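Long-range contacts in Old Yellow Enzyme (Pichia, PDB 6AGZ), which probably catalyses, as a flavin mononucleotide-dependent member of the old yellow enzyme family, the asymmetric reduction of the carbon-carbon double bond of enones: residues Pro33-Ser41 and Arg369-Tyr379; Ile65-Pro73 and Pro82-Trp93. All coordinates share one frame; numbering follows the deposited sequence.

In the fold
Both contacts involve neighbouring parallel strands of the eight-stranded TIM barrel, 33-41 following strand 29-31 and 65-73 lying on strand 63-70, and both touch FMN; interaction 2 is nested in sequence within the loop that interaction 1 closes. Interaction 1 (33-41 with 369-379) joins two irregular loops and is partly buried: arginine guanidinium groups donate hydrogen bonds to backbone carbonyls inside, while Y371 and I373 lie exposed at the rim. Interaction 2 (65-73 with 82-93) is a buried contact within one beta-alpha-beta unit, held by a short backbone bridge and mostly apolar packing. The two meet where N39 ND2 lies 3.1 Å from E67 OE1, a probable hydrogen bond, and T35 and A68 both approach FMN O4.

Interaction 1 of 2, residues Pro33-Ser41 and Arg369-Tyr379; sequences PTTRFRNTS and RFYKIFSNDGY. With FMN (flavin mononucleotide), chain C.
R36 and R38 reach into the curl of 369-379 and bind its backbone carbonyls. R36 NE donates to F370 O at 2.8 Å, in the carbonyl plane and on a lone pair; bends at chi2 and chi3 (-59° and -55°) fold the chain back so that its NH2 also serves R369 O and G378 O. R38 NE meets S375 O at 2.7 Å, with S375 O near the plane of the R38 guanidinium, and R38 NH2 joins R36 NH2 on R369 O, the two donors arriving from opposite faces of that carbonyl. This inner part is tightly layered. K372 O stands 3.0 Å from R38 CZ over one guanidinium face, whereas the Y379 ring covers the other, its plane turned by only 19°, and R38 CG sits over the ring centre in a CH-pi contact (3.6 Å to the centroid). An alanine at R38 removes the guanidinium, which would probably leave S375 O without its donor and open a gap between K372 O and the Y379 ring.

The outer side is looser. F37 and Y371 meet obliquely, CE2 to CD1 at 3.7 Å, and the I373 side chain only loosely approaches F37 CB, both Y371 and I373 being exposed; a single backbone bond, F374 N to F37 O, ties this edge. Towards the flavin, T35 OG1 donates to FMN O4 at 2.6 Å, and F370 and Y371 pack on the C7M methyl. The contact thus joins the loop after barrel strand 29-31 to the loop after helix 352-358, with M49 of helix 47-57 touching R38 and Y379, and T347 of helix 344-348 touching R36 and F370.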
# COMPACT_ATOMS: atom_id res chain seq x y z
N PRO A 33 -12.41 -21.60 -3.28
CA PRO A 33 -11.73 -22.87 -3.55
C PRO A 33 -11.39 -23.59 -2.25
O PRO A 33 -10.80 -23.01 -1.34
CB PRO A 33 -10.47 -22.45 -4.31
CG PRO A 33 -10.29 -21.00 -3.97
CD PRO A 33 -11.67 -20.45 -3.82
N THR A 34 -11.79 -24.86 -2.16
CA THR A 34 -11.61 -25.64 -0.95
C THR A 34 -11.11 -27.03 -1.33
O THR A 34 -11.87 -27.84 -1.87
CB THR A 34 -12.91 -25.73 -0.15
OG1 THR A 34 -13.44 -24.41 0.06
CG2 THR A 34 -12.66 -26.39 1.20
N THR A 35 -9.84 -27.30 -1.04
CA THR A 35 -9.24 -28.58 -1.37
C THR A 35 -9.79 -29.68 -0.46
O THR A 35 -9.83 -29.52 0.76
CB THR A 35 -7.72 -28.49 -1.23
OG1 THR A 35 -7.19 -27.62 -2.24
CG2 THR A 35 -7.08 -29.86 -1.35
N ARG A 36 -10.20 -30.79 -1.06
CA ARG A 36 -10.79 -31.90 -0.32
C ARG A 36 -10.17 -33.26 -0.62
O ARG A 36 -10.36 -34.19 0.17
CB ARG A 36 -12.30 -31.98 -0.56
CG ARG A 36 -13.06 -30.70 -0.24
CD ARG A 36 -12.89 -30.29 1.21
NE ARG A 36 -13.27 -31.36 2.13
CZ ARG A 36 -14.52 -31.61 2.50
NH1 ARG A 36 -15.52 -30.88 2.02
NH2 ARG A 36 -14.78 -32.60 3.35
N PHE A 37 -9.46 -33.42 -1.74
CA PHE A 37 -8.78 -34.67 -2.09
C PHE A 37 -9.76 -35.83 -2.25
O PHE A 37 -9.56 -36.92 -1.71
CB PHE A 37 -7.70 -35.01 -1.07
CG PHE A 37 -6.57 -34.02 -1.02
CD1 PHE A 37 -6.01 -33.53 -2.19
CD2 PHE A 37 -6.07 -33.58 0.20
CE1 PHE A 37 -4.97 -32.62 -2.14
CE2 PHE A 37 -5.04 -32.67 0.25
CZ PHE A 37 -4.48 -32.19 -0.92
N ARG A 38 -10.83 -35.59 -3.01
CA ARG A 38 -11.80 -36.63 -3.34
C ARG A 38 -11.74 -37.02 -4.82
O ARG A 38 -12.71 -37.57 -5.35
CB ARG A 38 -13.21 -36.20 -2.96
CG ARG A 38 -13.67 -36.72 -1.60
CD ARG A 38 -12.92 -36.07 -0.45
NE ARG A 38 -13.49 -36.43 0.85
CZ ARG A 38 -13.19 -35.82 1.99
NH1 ARG A 38 -12.33 -34.81 2.00
NH2 ARG A 38 -13.75 -36.22 3.12
N ASN A 39 -10.63 -36.73 -5.49
CA ASN A 39 -10.38 -37.23 -6.83
C ASN A 39 -9.77 -38.62 -6.76
O ASN A 39 -9.35 -39.09 -5.70
CB ASN A 39 -9.46 -36.28 -7.60
CG ASN A 39 -9.98 -34.86 -7.66
OD1 ASN A 39 -10.59 -34.45 -8.64
ND2 ASN A 39 -9.75 -34.10 -6.59
N THR A 40 -9.71 -39.28 -7.91
CA THR A 40 -9.05 -40.57 -7.98
C THR A 40 -7.54 -40.39 -7.82
O THR A 40 -7.01 -39.28 -7.86
CB THR A 40 -9.35 -41.28 -9.30
OG1 THR A 40 -8.83 -40.51 -10.38
CG2 THR A 40 -10.85 -41.44 -9.48
N SER A 41 -6.84 -41.51 -7.63
CA SER A 41 -5.38 -41.47 -7.66
C SER A 41 -4.86 -41.03 -9.02
O SER A 41 -3.71 -40.59 -9.13
CB SER A 41 -4.80 -42.84 -7.29
OG SER A 41 -5.05 -43.79 -8.31
N ARG A 369 -12.20 -34.03 8.94
CA ARG A 369 -12.55 -34.69 7.69
C ARG A 369 -12.41 -33.77 6.48
O ARG A 369 -12.94 -34.07 5.41
CB ARG A 369 -13.97 -35.27 7.77
CG ARG A 369 -14.03 -36.63 8.45
CD ARG A 369 -14.97 -36.63 9.64
NE ARG A 369 -16.21 -37.36 9.38
CZ ARG A 369 -17.42 -36.85 9.53
NH1 ARG A 369 -17.58 -35.61 9.96
NH2 ARG A 369 -18.49 -37.59 9.26
N PHE A 370 -11.70 -32.65 6.64
CA PHE A 370 -11.41 -31.79 5.50
C PHE A 370 -10.64 -32.54 4.42
O PHE A 370 -10.97 -32.46 3.23
CB PHE A 370 -10.62 -30.56 5.95
CG PHE A 370 -11.45 -29.50 6.63
CD1 PHE A 370 -12.83 -29.59 6.67
CD2 PHE A 370 -10.83 -28.41 7.23
CE1 PHE A 370 -13.58 -28.61 7.30
CE2 PHE A 370 -11.58 -27.43 7.85
CZ PHE A 370 -12.96 -27.53 7.89
N TYR A 371 -9.60 -33.28 4.83
CA TYR A 371 -8.67 -33.91 3.90
C TYR A 371 -8.72 -35.43 3.98
O TYR A 371 -7.72 -36.10 3.71
CB TYR A 371 -7.25 -33.41 4.15
CG TYR A 371 -7.10 -31.90 4.12
CD1 TYR A 371 -7.21 -31.20 2.93
CD2 TYR A 371 -6.84 -31.19 5.28
CE1 TYR A 371 -7.07 -29.82 2.89
CE2 TYR A 371 -6.70 -29.81 5.26
CZ TYR A 371 -6.82 -29.14 4.06
OH TYR A 371 -6.68 -27.77 4.03
N LYS A 372 -9.87 -35.99 4.35
CA LYS A 372 -10.01 -37.44 4.39
C LYS A 372 -9.99 -37.97 2.96
O LYS A 372 -10.96 -37.84 2.22
CB LYS A 372 -11.30 -37.84 5.11
CG LYS A 372 -11.26 -39.22 5.74
CD LYS A 372 -12.53 -39.50 6.54
CE LYS A 372 -12.26 -40.49 7.68
NZ LYS A 372 -12.02 -41.87 7.18
N ILE A 373 -8.86 -38.58 2.58
CA ILE A 373 -8.59 -38.87 1.18
C ILE A 373 -9.60 -39.88 0.63
O ILE A 373 -9.77 -40.97 1.18
CB ILE A 373 -7.15 -39.38 1.01
CG1 ILE A 373 -6.16 -38.24 1.24
CG2 ILE A 373 -6.96 -40.01 -0.36
CD1 ILE A 373 -4.72 -38.69 1.30
N PHE A 374 -10.27 -39.49 -0.46
CA PHE A 374 -11.07 -40.41 -1.28
C PHE A 374 -12.21 -41.05 -0.50
O PHE A 374 -12.58 -42.20 -0.75
CB PHE A 374 -10.18 -41.48 -1.91
CG PHE A 374 -10.73 -42.07 -3.18
CD1 PHE A 374 -11.06 -41.26 -4.25
CD2 PHE A 374 -10.90 -43.44 -3.30
CE1 PHE A 374 -11.56 -41.80 -5.42
CE2 PHE A 374 -11.40 -43.99 -4.47
CZ PHE A 374 -11.74 -43.17 -5.53
N SER A 375 -12.78 -40.31 0.46
CA SER A 375 -13.84 -40.83 1.31
C SER A 375 -15.03 -39.88 1.31
O SER A 375 -14.86 -38.66 1.39
CB SER A 375 -13.34 -41.04 2.74
OG SER A 375 -14.40 -41.41 3.61
N ASN A 376 -16.23 -40.45 1.23
CA ASN A 376 -17.45 -39.67 1.37
C ASN A 376 -17.74 -39.27 2.81
O ASN A 376 -18.59 -38.40 3.03
CB ASN A 376 -18.65 -40.44 0.81
CG ASN A 376 -18.57 -40.63 -0.69
OD1 ASN A 376 -17.86 -39.90 -1.38
ND2 ASN A 376 -19.32 -41.60 -1.21
N ASP A 377 -17.08 -39.90 3.78
CA ASP A 377 -17.30 -39.56 5.18
C ASP A 377 -16.87 -38.13 5.45
O ASP A 377 -15.73 -37.74 5.17
CB ASP A 377 -16.54 -40.54 6.08
CG ASP A 377 -16.85 -40.34 7.55
OD1 ASP A 377 -17.93 -39.78 7.86
OD2 ASP A 377 -16.02 -40.74 8.39
N GLY A 378 -17.79 -37.34 6.01
CA GLY A 378 -17.54 -35.92 6.19
C GLY A 378 -17.49 -35.13 4.91
O GLY A 378 -17.10 -33.96 4.93
N TYR A 379 -17.86 -35.74 3.78
CA TYR A 379 -17.88 -35.10 2.48
C TYR A 379 -19.27 -35.04 1.88
O TYR A 379 -19.72 -33.98 1.45
CB TYR A 379 -16.91 -35.83 1.53
CG TYR A 379 -16.68 -35.14 0.20
CD1 TYR A 379 -15.81 -34.07 0.10
CD2 TYR A 379 -17.32 -35.58 -0.95
CE1 TYR A 379 -15.59 -33.44 -1.11
CE2 TYR A 379 -17.10 -34.96 -2.16
CZ TYR A 379 -16.24 -33.89 -2.24
OH TYR A 379 -16.02 -33.27 -3.44
N1 FMN C . -7.91 -21.56 -0.63
C2 FMN C . -7.43 -21.58 -1.93
O2 FMN C . -7.17 -20.52 -2.51
N3 FMN C . -7.25 -22.78 -2.58
C4 FMN C . -7.54 -23.96 -1.94
O4 FMN C . -7.38 -25.04 -2.52
C4A FMN C . -8.02 -23.94 -0.64
N5 FMN C . -8.32 -25.13 -0.00
C5A FMN C . -8.80 -25.12 1.29
C6 FMN C . -9.09 -26.32 1.93
C7 FMN C . -9.57 -26.31 3.23
C7M FMN C . -9.89 -27.61 3.91
C8 FMN C . -9.76 -25.11 3.90
C8M FMN C . -10.29 -25.11 5.30
C9 FMN C . -9.47 -23.91 3.26
C9A FMN C . -8.99 -23.91 1.95
N10 FMN C . -8.69 -22.72 1.32
C10 FMN C . -8.21 -22.74 0.02
C1' FMN C . -8.90 -21.41 2.02
C2' FMN C . -10.37 -21.01 1.84
O2' FMN C . -10.63 -20.83 0.46
C3' FMN C . -10.76 -19.76 2.61
O3' FMN C . -10.04 -18.65 2.13
C4' FMN C . -10.51 -19.94 4.11
O4' FMN C . -11.04 -21.17 4.53
C5' FMN C . -11.17 -18.83 4.92
O5' FMN C . -12.54 -18.76 4.61
P FMN C . -13.64 -19.25 5.69
O1P FMN C . -13.38 -18.54 7.00
O2P FMN C . -15.02 -18.91 5.20
O3P FMN C . -13.52 -20.74 5.88
O HOH W 1 -18.20 -31.76 2.75

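Interaction 2 of 2, residues Ile65-Pro73 and Pro82-Trp93. With FMN (flavin mononucleotide), chain C.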
# COMPACT_ATOMS: atom_id res chain seq x y z
N ILE A 65 -16.49 -21.88 -6.65
CA ILE A 65 -15.11 -21.97 -7.11
C ILE A 65 -14.58 -23.34 -6.75
O ILE A 65 -14.68 -23.77 -5.59
CB ILE A 65 -14.23 -20.86 -6.51
CG1 ILE A 65 -14.87 -19.49 -6.73
CG2 ILE A 65 -12.85 -20.89 -7.15
CD1 ILE A 65 -14.05 -18.34 -6.20
N THR A 66 -14.02 -24.04 -7.73
CA THR A 66 -13.55 -25.40 -7.52
C THR A 66 -12.36 -25.41 -6.57
O THR A 66 -11.65 -24.42 -6.40
CB THR A 66 -13.15 -26.06 -8.83
OG1 THR A 66 -11.91 -25.50 -9.29
CG2 THR A 66 -14.22 -25.85 -9.88
N GLU A 67 -12.15 -26.57 -5.96
CA GLU A 67 -10.89 -26.88 -5.30
C GLU A 67 -9.73 -26.56 -6.24
O GLU A 67 -9.84 -26.69 -7.46
CB GLU A 67 -10.86 -28.35 -4.92
CG GLU A 67 -11.19 -29.26 -6.10
CD GLU A 67 -11.78 -30.58 -5.69
OE1 GLU A 67 -11.01 -31.53 -5.43
OE2 GLU A 67 -13.03 -30.68 -5.62
N ALA A 68 -8.61 -26.13 -5.65
CA ALA A 68 -7.44 -25.80 -6.44
C ALA A 68 -7.01 -26.99 -7.29
O ALA A 68 -6.79 -28.09 -6.78
CB ALA A 68 -6.30 -25.37 -5.52
N THR A 69 -6.91 -26.76 -8.60
CA THR A 69 -6.76 -27.83 -9.58
C THR A 69 -5.44 -27.68 -10.31
O THR A 69 -5.12 -26.60 -10.81
CB THR A 69 -7.93 -27.80 -10.58
OG1 THR A 69 -9.15 -28.09 -9.90
CG2 THR A 69 -7.71 -28.82 -11.69
N PHE A 70 -4.67 -28.77 -10.36
CA PHE A 70 -3.40 -28.76 -11.07
C PHE A 70 -3.61 -28.52 -12.56
O PHE A 70 -4.45 -29.18 -13.19
CB PHE A 70 -2.66 -30.09 -10.86
CG PHE A 70 -2.44 -30.44 -9.41
CD1 PHE A 70 -2.05 -29.47 -8.50
CD2 PHE A 70 -2.62 -31.74 -8.97
CE1 PHE A 70 -1.84 -29.79 -7.17
CE2 PHE A 70 -2.42 -32.07 -7.64
CZ PHE A 70 -2.03 -31.09 -6.74
N GLY A 71 -2.85 -27.58 -13.12
CA GLY A 71 -2.93 -27.34 -14.55
C GLY A 71 -2.21 -28.39 -15.38
O GLY A 71 -2.57 -28.62 -16.54
N ALA A 72 -1.20 -29.03 -14.80
CA ALA A 72 -0.41 -30.05 -15.49
C ALA A 72 0.23 -30.92 -14.43
O ALA A 72 0.24 -30.57 -13.24
CB ALA A 72 0.64 -29.41 -16.41
N PRO A 73 0.77 -32.09 -14.81
CA PRO A 73 1.48 -32.92 -13.82
C PRO A 73 2.58 -32.18 -13.08
O PRO A 73 2.75 -32.39 -11.88
CB PRO A 73 2.03 -34.07 -14.68
CG PRO A 73 1.04 -34.21 -15.77
CD PRO A 73 0.56 -32.81 -16.08
N PRO A 82 -6.84 -32.68 -7.78
CA PRO A 82 -7.52 -32.51 -9.06
C PRO A 82 -6.57 -32.07 -10.17
O PRO A 82 -5.49 -31.52 -9.93
CB PRO A 82 -8.55 -31.41 -8.77
CG PRO A 82 -8.23 -30.89 -7.36
CD PRO A 82 -6.90 -31.46 -6.97
N MET A 83 -7.01 -32.31 -11.41
CA MET A 83 -6.23 -31.93 -12.58
C MET A 83 -7.17 -31.71 -13.76
O MET A 83 -8.23 -32.34 -13.85
CB MET A 83 -5.17 -32.99 -12.92
CG MET A 83 -4.07 -32.49 -13.84
SD MET A 83 -2.81 -33.73 -14.19
CE MET A 83 -2.02 -33.87 -12.59
N ILE A 84 -6.78 -30.80 -14.65
CA ILE A 84 -7.57 -30.43 -15.82
C ILE A 84 -6.74 -30.68 -17.08
O ILE A 84 -6.85 -29.96 -18.07
CB ILE A 84 -8.06 -28.97 -15.70
CG1 ILE A 84 -9.11 -28.62 -16.77
CG2 ILE A 84 -6.88 -27.99 -15.69
CD1 ILE A 84 -10.52 -29.06 -16.41
N TYR A 85 -5.89 -31.71 -17.04
CA TYR A 85 -4.86 -31.92 -18.05
C TYR A 85 -5.26 -32.94 -19.11
O TYR A 85 -5.29 -32.62 -20.31
CB TYR A 85 -3.55 -32.33 -17.37
CG TYR A 85 -2.36 -32.38 -18.29
CD1 TYR A 85 -1.79 -31.22 -18.79
CD2 TYR A 85 -1.78 -33.60 -18.64
CE1 TYR A 85 -0.69 -31.27 -19.63
CE2 TYR A 85 -0.68 -33.66 -19.47
CZ TYR A 85 -0.14 -32.49 -19.96
OH TYR A 85 0.95 -32.55 -20.79
N THR A 86 -5.56 -34.18 -18.71
CA THR A 86 -5.84 -35.22 -19.69
C THR A 86 -7.27 -35.10 -20.21
O THR A 86 -8.10 -34.35 -19.68
CB THR A 86 -5.61 -36.60 -19.09
OG1 THR A 86 -6.62 -36.88 -18.11
CG2 THR A 86 -4.24 -36.68 -18.43
N ASP A 87 -7.56 -35.85 -21.27
CA ASP A 87 -8.91 -35.85 -21.84
C ASP A 87 -9.94 -36.30 -20.82
O ASP A 87 -11.00 -35.68 -20.67
CB ASP A 87 -8.95 -36.73 -23.09
CG ASP A 87 -8.31 -36.06 -24.30
OD1 ASP A 87 -7.91 -34.89 -24.19
OD2 ASP A 87 -8.22 -36.72 -25.36
N ARG A 88 -9.64 -37.39 -20.09
CA ARG A 88 -10.58 -37.90 -19.10
C ARG A 88 -10.89 -36.85 -18.04
O ARG A 88 -12.06 -36.63 -17.68
CB ARG A 88 -10.01 -39.17 -18.45
CG ARG A 88 -9.95 -40.37 -19.38
CD ARG A 88 -9.32 -41.59 -18.70
NE ARG A 88 -10.02 -41.99 -17.48
CZ ARG A 88 -9.47 -42.02 -16.27
NH1 ARG A 88 -8.19 -41.68 -16.12
NH2 ARG A 88 -10.18 -42.39 -15.22
N GLN A 89 -9.86 -36.19 -17.52
CA GLN A 89 -10.06 -35.16 -16.50
C GLN A 89 -10.95 -34.03 -17.02
O GLN A 89 -11.85 -33.57 -16.31
CB GLN A 89 -8.70 -34.62 -16.04
CG GLN A 89 -7.78 -35.68 -15.44
CD GLN A 89 -6.32 -35.25 -15.44
OE1 GLN A 89 -5.97 -34.17 -15.91
NE2 GLN A 89 -5.45 -36.12 -14.93
N VAL A 90 -10.72 -33.60 -18.26
CA VAL A 90 -11.52 -32.52 -18.84
C VAL A 90 -12.97 -32.98 -19.03
O VAL A 90 -13.91 -32.19 -18.87
CB VAL A 90 -10.89 -32.03 -20.15
CG1 VAL A 90 -11.79 -31.01 -20.83
CG2 VAL A 90 -9.52 -31.44 -19.89
N GLU A 91 -13.17 -34.25 -19.39
CA GLU A 91 -14.52 -34.78 -19.50
C GLU A 91 -15.24 -34.73 -18.16
O GLU A 91 -16.37 -34.24 -18.06
CB GLU A 91 -14.49 -36.22 -20.03
CG GLU A 91 -13.87 -36.38 -21.41
CD GLU A 91 -13.57 -37.83 -21.74
OE1 GLU A 91 -14.51 -38.65 -21.73
OE2 GLU A 91 -12.39 -38.15 -22.00
N ALA A 92 -14.59 -35.24 -17.11
CA ALA A 92 -15.20 -35.25 -15.78
C ALA A 92 -15.55 -33.84 -15.32
O ALA A 92 -16.69 -33.57 -14.91
CB ALA A 92 -14.27 -35.94 -14.78
N TRP A 93 -14.58 -32.93 -15.37
CA TRP A 93 -14.85 -31.55 -14.97
C TRP A 93 -15.96 -30.94 -15.82
O TRP A 93 -16.77 -30.16 -15.31
CB TRP A 93 -13.58 -30.71 -15.05
CG TRP A 93 -12.71 -30.82 -13.83
CD1 TRP A 93 -11.42 -31.27 -13.79
CD2 TRP A 93 -13.06 -30.50 -12.48
NE1 TRP A 93 -10.95 -31.24 -12.50
CE2 TRP A 93 -11.94 -30.76 -11.68
CE3 TRP A 93 -14.22 -30.00 -11.88
CZ2 TRP A 93 -11.94 -30.55 -10.30
CZ3 TRP A 93 -14.22 -29.79 -10.51
CH2 TRP A 93 -13.09 -30.06 -9.74
N1 FMN C . -7.91 -21.56 -0.63
C2 FMN C . -7.43 -21.58 -1.93
O2 FMN C . -7.17 -20.52 -2.51
N3 FMN C . -7.25 -22.78 -2.58
C4 FMN C . -7.54 -23.96 -1.94
O4 FMN C . -7.38 -25.04 -2.52
C4A FMN C . -8.02 -23.94 -0.64
N5 FMN C . -8.32 -25.13 -0.00
C5A FMN C . -8.80 -25.12 1.29
C6 FMN C . -9.09 -26.32 1.93
C7 FMN C . -9.57 -26.31 3.23
C7M FMN C . -9.89 -27.61 3.91
C8 FMN C . -9.76 -25.11 3.90
C8M FMN C . -10.29 -25.11 5.30
C9 FMN C . -9.47 -23.91 3.26
C9A FMN C . -8.99 -23.91 1.95
N10 FMN C . -8.69 -22.72 1.32
C10 FMN C . -8.21 -22.74 0.02
C1' FMN C . -8.90 -21.41 2.02
C2' FMN C . -10.37 -21.01 1.84
O2' FMN C . -10.63 -20.83 0.46
C3' FMN C . -10.76 -19.76 2.61
O3' FMN C . -10.04 -18.65 2.13
C4' FMN C . -10.51 -19.94 4.11
O4' FMN C . -11.04 -21.17 4.53
C5' FMN C . -11.17 -18.83 4.92
O5' FMN C . -12.54 -18.76 4.61
P FMN C . -13.64 -19.25 5.69
O1P FMN C . -13.38 -18.54 7.00
O2P FMN C . -15.02 -18.91 5.20
O3P FMN C . -13.52 -20.74 5.88
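T69 turns CG2 anti to its backbone N and OG1 anti to its carbonyl carbon (chi1 -65°), which lays the methyl against M83 CA at 3.6 Å and brings the hydroxyl near P82 CB and W93 CZ2. That hydroxyl donates to E67 O, which T66 OG1 reaches from the opposite face of the carbonyl. CG of Y85 anti to the backbone N (chi1 -172°) lays the ring under P73, whose CD settles over the ring centre, 3.6 Å from the centroid, a CH-pi contact at the more open end.

Between these groups the backbones form a single bridge, F70 with M83. F70 N donates to P82 O at 2.9 Å from above the carbonyl plane, whereas I84 N meets F70 O almost head-on at 3.2 Å. P82 is wedged against A68 O and E67 OE1 through CG; the E67 carboxylate has its strongest partner in Y53 of helix 47-57. W93 brings its six-membered ring to T66 CG2, and its NE1 makes a weak bond to M83 O.

Q89 OE1 accepts from the backbone N of both Y85 and T86, fixing the turn into helix 87-102, where T86 and Q89 form a capping box, its Q89 N to T86 OG1 bond weak. The contact belongs to a beta-alpha-beta unit of the TIM barrel, in which strand 63-70 leads to helix 87-102 and the helix returns to the parallel strand 106-112; A68 lines the flavin pocket, CB 3.2 Å from FMN O4.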